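Local atomic coordinates of restriction endonuclease S subunits (Thermoanaerobacter tengcongensis, PDB entry 3OKG), a protein that probably serves as the DNA-recognising specificity subunit of a type I methyltransferase, in which it works together with M polypeptides. Residues V54-I59 against T116-I121; T143-A148 against Y165-P170. All coordinates share one frame; numbering follows the deposited sequence.

Overall arrangement
Contacts 1 and 2 both belong to the first of the chain's two DNA specificity (target recognition) regions, in series: contact 1 closes before contact 2 begins. Their centres lie about 18 Å apart. Contact 1 joins the loop between strands 50-54 and 59-60 to strand 118-121, while contact 2 ties the turn after helix 140-143 to strand 168-171, just ahead of the long helix 174-216. Tyr-165 of contact 2 meets strand 118-121 of contact 1 directly: its OH lies 2.6 Å from Val-120 O in a probable hydrogen bond and its ring packs on Cys-119 and Ile-121. It thereby joins the antiparallel sheet 102-104, 90-93, 118-121 to the segment preceding helix 174-216.

Contact 1 (V54-I59 against T116-I121); sequences VDISAI and TGFCVI. With SO4 (sulfate ion), chain D.
With CG swung to the side opposite its carbonyl carbon (chi1 -66°), Phe-118 sends its ring from strand 118-121 into loop 54-59, where Ile-56 and Ile-59 meet it. Both torsions of Ile-56 lie near -60°, which folds CD1 over one face of the ring, 3.2 Å from Phe-118 CZ. Ile-59 comes from the other direction along an extended chain, its CD1 approaching obliquely, 3.5 Å from Phe-118 CE1. Two backbone oxygens also approach the ring: Val-54 O sits near its plane, 3.4 Å from Phe-118 CE2, and Asp-55 O lies at the edge, in plane, 3.7 Å from Phe-118 CZ. Val-54 CG1 stands more loosely beside Phe-118 CE2.

In the loop's short 3-10 turn, Asp-55 OD1 accepts a hydrogen bond from Ser-57 OG at 2.9 Å, on the syn side but 34° out of the carboxylate plane, and a weak one from Ala-58 N. Beside it a sulfate, probably from the crystallisation liquor, takes a hydrogen bond from Ile-56 N to its O2 at 2.8 Å; Ser-115 OG and Arg-80 NH1 also hold it. Ile-91 of strand 90-93 packs on Val-54 and Phe-118.

No hydrogen bond joins the segments; apolar packing round one ring holds them, and its slightly positive C-H edge would probably suit the two oxygens. The sulfate suggests that an anion can be accepted here, which would fit a DNA-binding protein.

Contact 2 (T143-A148 against Y165-P170); sequences TNQLTA and YNTLIP
Gln-145 reaches from a type I beta turn, Thr-143 to Leu-146, to the backbone of Leu-168, where strand 168-171 begins; that strand pairs with 27-30 in a two-stranded antiparallel sheet. The turn itself is closed by Leu-146 N bonding to Thr-143 O. Gln-145 leaves its backbone with CG opposite the carbonyl carbon (chi1 -70°) and then runs extended, which carries the amide clear of the turn. There it clasps Leu-168 with both ends: OE1 accepts from Leu-168 N at 2.9 Å, with the donor tilted 17° from the carbonyl plane, and NE2 gives a nearly straight bond to Leu-168 O at 3.0 Å. One side chain thereby satisfies the N-H and C=O of one residue, and this pair of bonds fixes the amide's rotation. NE2 also donates to Phe-141 O, which ties the amide back to helix 140-143.

Alongside Gln-145, Thr-167 turns its two branches to different tasks. Its first torsion sets OG1 between the backbone N and the carbonyl carbon, where it bonds to Val-164 O in helix 161-165, and puts CG2 opposite the carbonyl carbon, facing the turn, 3.9 Å from Gln-145 CB. Leu-146, extended through chi2, brings one methyl obliquely across to the same branch, with CD2 3.6 Å from Thr-167 CG2. Leu-168 O receives Gln-145 NE2 on a lone pair, in the carbonyl plane, and lies only 2° out of the glutamine's amide plane.

Contact 1 (V54-I59 against T116-I121)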
# COMPACT_ATOMS: atom_id res chain seq x y z
N VAL A 54 29.36 8.58 0.12
CA VAL A 54 27.92 8.57 0.38
C VAL A 54 27.22 9.68 -0.44
O VAL A 54 27.36 10.85 -0.15
CB VAL A 54 27.63 8.78 1.88
CG1 VAL A 54 26.14 8.59 2.14
CG2 VAL A 54 28.47 7.80 2.75
N ASP A 55 26.47 9.30 -1.47
CA ASP A 55 25.65 10.26 -2.18
C ASP A 55 24.21 9.99 -1.81
O ASP A 55 23.93 9.14 -0.97
CB ASP A 55 25.85 10.18 -3.70
CG ASP A 55 25.52 8.81 -4.27
OD1 ASP A 55 25.13 7.89 -3.53
OD2 ASP A 55 25.68 8.66 -5.50
N ILE A 56 23.30 10.73 -2.43
CA ILE A 56 21.87 10.60 -2.14
C ILE A 56 21.38 9.19 -2.42
O ILE A 56 20.62 8.62 -1.64
CB ILE A 56 21.04 11.60 -2.97
CG1 ILE A 56 21.41 13.04 -2.60
CG2 ILE A 56 19.55 11.36 -2.75
CD1 ILE A 56 21.37 13.32 -1.12
N SER A 57 21.81 8.63 -3.54
CA SER A 57 21.41 7.28 -3.92
C SER A 57 21.81 6.24 -2.87
O SER A 57 21.21 5.16 -2.82
CB SER A 57 21.96 6.90 -5.30
OG SER A 57 23.27 6.38 -5.18
N ALA A 58 22.81 6.55 -2.04
CA ALA A 58 23.29 5.60 -1.02
C ALA A 58 22.31 5.41 0.14
O ALA A 58 22.46 4.48 0.95
CB ALA A 58 24.66 6.03 -0.47
N ILE A 59 21.34 6.31 0.24
CA ILE A 59 20.42 6.33 1.37
C ILE A 59 19.08 5.66 1.06
O ILE A 59 18.46 5.94 0.01
CB ILE A 59 20.18 7.78 1.85
CG1 ILE A 59 21.51 8.37 2.36
CG2 ILE A 59 19.12 7.83 2.98
CD1 ILE A 59 21.36 9.67 3.11
N THR A 116 28.51 17.13 -1.25
CA THR A 116 28.24 18.51 -0.79
C THR A 116 26.74 18.79 -0.77
O THR A 116 26.30 19.80 -0.20
CB THR A 116 28.89 19.53 -1.74
OG1 THR A 116 28.52 19.20 -3.08
CG2 THR A 116 30.42 19.51 -1.59
N GLY A 117 25.96 17.94 -1.41
CA GLY A 117 24.51 18.04 -1.35
C GLY A 117 23.89 17.72 0.01
O GLY A 117 22.68 17.90 0.21
N PHE A 118 24.71 17.21 0.95
CA PHE A 118 24.24 17.01 2.33
C PHE A 118 24.72 18.09 3.25
O PHE A 118 25.90 18.47 3.25
CB PHE A 118 24.76 15.70 2.94
CG PHE A 118 24.23 14.44 2.29
CD1 PHE A 118 22.96 13.96 2.61
CD2 PHE A 118 25.03 13.69 1.42
CE1 PHE A 118 22.46 12.78 2.03
CE2 PHE A 118 24.54 12.49 0.85
CZ PHE A 118 23.26 12.03 1.16
N CYS A 119 23.82 18.55 4.11
CA CYS A 119 24.24 19.33 5.26
C CYS A 119 24.76 18.36 6.34
O CYS A 119 24.06 17.41 6.71
CB CYS A 119 23.04 20.11 5.81
SG CYS A 119 23.39 20.98 7.34
N VAL A 120 25.96 18.61 6.86
CA VAL A 120 26.57 17.67 7.83
C VAL A 120 26.35 18.21 9.25
O VAL A 120 26.80 19.29 9.58
CB VAL A 120 28.08 17.42 7.56
CG1 VAL A 120 28.66 16.48 8.63
CG2 VAL A 120 28.30 16.75 6.17
N ILE A 121 25.60 17.47 10.05
CA ILE A 121 25.14 17.90 11.35
C ILE A 121 25.86 17.04 12.39
O ILE A 121 25.49 15.89 12.62
CB ILE A 121 23.60 17.67 11.44
CG1 ILE A 121 22.87 18.67 10.52
CG2 ILE A 121 23.12 17.74 12.88
CD1 ILE A 121 21.46 18.17 10.07
S SO4 D . 24.15 13.70 -4.97
O1 SO4 D . 25.25 14.63 -5.10
O2 SO4 D . 24.15 13.16 -3.61
O3 SO4 D . 22.88 14.40 -5.15
O4 SO4 D . 24.29 12.63 -5.94

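Contact 2 (T143-A148 against Y165-P170)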
# COMPACT_ATOMS: atom_id res chain seq x y z
N THR A 143 11.62 19.94 8.28
CA THR A 143 11.27 20.17 6.88
C THR A 143 10.46 21.42 6.71
O THR A 143 10.71 22.25 5.83
CB THR A 143 10.26 19.09 6.42
OG1 THR A 143 10.80 17.81 6.67
CG2 THR A 143 9.88 19.24 4.93
N ASN A 144 9.44 21.53 7.55
CA ASN A 144 8.43 22.54 7.38
C ASN A 144 8.97 23.93 7.69
O ASN A 144 8.34 24.96 7.37
CB ASN A 144 7.21 22.18 8.22
CG ASN A 144 6.41 20.96 7.65
OD1 ASN A 144 6.67 20.47 6.53
ND2 ASN A 144 5.44 20.48 8.43
N GLN A 145 10.16 23.98 8.28
CA GLN A 145 10.80 25.27 8.60
C GLN A 145 11.69 25.79 7.48
O GLN A 145 12.17 26.94 7.51
CB GLN A 145 11.62 25.15 9.88
CG GLN A 145 10.81 24.98 11.14
CD GLN A 145 11.73 24.95 12.35
OE1 GLN A 145 12.43 25.92 12.61
NE2 GLN A 145 11.75 23.83 13.06
N LEU A 146 11.93 24.96 6.47
CA LEU A 146 12.88 25.33 5.42
C LEU A 146 12.16 26.14 4.34
O LEU A 146 11.53 25.60 3.44
CB LEU A 146 13.54 24.08 4.83
CG LEU A 146 14.35 23.34 5.91
CD1 LEU A 146 14.84 22.02 5.29
CD2 LEU A 146 15.51 24.17 6.41
N THR A 147 12.25 27.45 4.44
CA THR A 147 11.42 28.28 3.59
C THR A 147 11.69 28.17 2.09
O THR A 147 10.76 28.28 1.29
CB THR A 147 11.51 29.74 4.05
OG1 THR A 147 12.86 30.20 3.96
CG2 THR A 147 11.08 29.78 5.46
N ALA A 148 12.95 27.92 1.71
CA ALA A 148 13.30 27.79 0.30
C ALA A 148 12.64 26.57 -0.36
O ALA A 148 12.66 26.44 -1.59
CB ALA A 148 14.82 27.74 0.10
N TYR A 165 20.84 24.56 9.61
CA TYR A 165 21.40 24.85 10.93
C TYR A 165 20.54 25.87 11.68
O TYR A 165 20.54 25.90 12.90
CB TYR A 165 22.84 25.37 10.84
CG TYR A 165 23.85 24.40 10.27
CD1 TYR A 165 23.93 23.08 10.74
CD2 TYR A 165 24.76 24.82 9.32
CE1 TYR A 165 24.89 22.18 10.22
CE2 TYR A 165 25.72 23.95 8.81
CZ TYR A 165 25.79 22.63 9.27
OH TYR A 165 26.73 21.78 8.72
N ASN A 166 19.80 26.70 10.94
CA ASN A 166 19.00 27.75 11.58
C ASN A 166 17.65 27.28 12.11
O ASN A 166 16.96 28.03 12.82
CB ASN A 166 18.80 28.93 10.60
CG ASN A 166 20.05 29.78 10.48
OD1 ASN A 166 20.91 29.75 11.37
ND2 ASN A 166 20.15 30.54 9.39
N THR A 167 17.27 26.05 11.78
CA THR A 167 15.95 25.59 12.20
C THR A 167 15.92 25.46 13.71
O THR A 167 16.95 25.20 14.33
CB THR A 167 15.53 24.24 11.51
OG1 THR A 167 16.43 23.19 11.89
CG2 THR A 167 15.46 24.37 9.97
N LEU A 168 14.74 25.64 14.31
CA LEU A 168 14.57 25.47 15.75
C LEU A 168 14.28 24.02 16.12
O LEU A 168 13.50 23.37 15.44
CB LEU A 168 13.37 26.30 16.25
CG LEU A 168 13.56 27.80 16.21
CD1 LEU A 168 12.32 28.53 16.85
CD2 LEU A 168 14.85 28.17 16.94
N ILE A 169 14.86 23.55 17.23
CA ILE A 169 14.64 22.19 17.70
C ILE A 169 14.41 22.18 19.22
O ILE A 169 14.99 22.97 19.92
CB ILE A 169 15.88 21.28 17.38
CG1 ILE A 169 17.15 21.79 18.07
CG2 ILE A 169 16.06 21.13 15.85
CD1 ILE A 169 18.25 20.66 18.34
N PRO A 170 13.55 21.27 19.70
CA PRO A 170 13.34 21.09 21.13
C PRO A 170 14.49 20.26 21.67
O PRO A 170 14.85 19.23 21.08
CB PRO A 170 12.06 20.27 21.20
CG PRO A 170 11.91 19.62 19.90
CD PRO A 170 12.91 20.19 18.94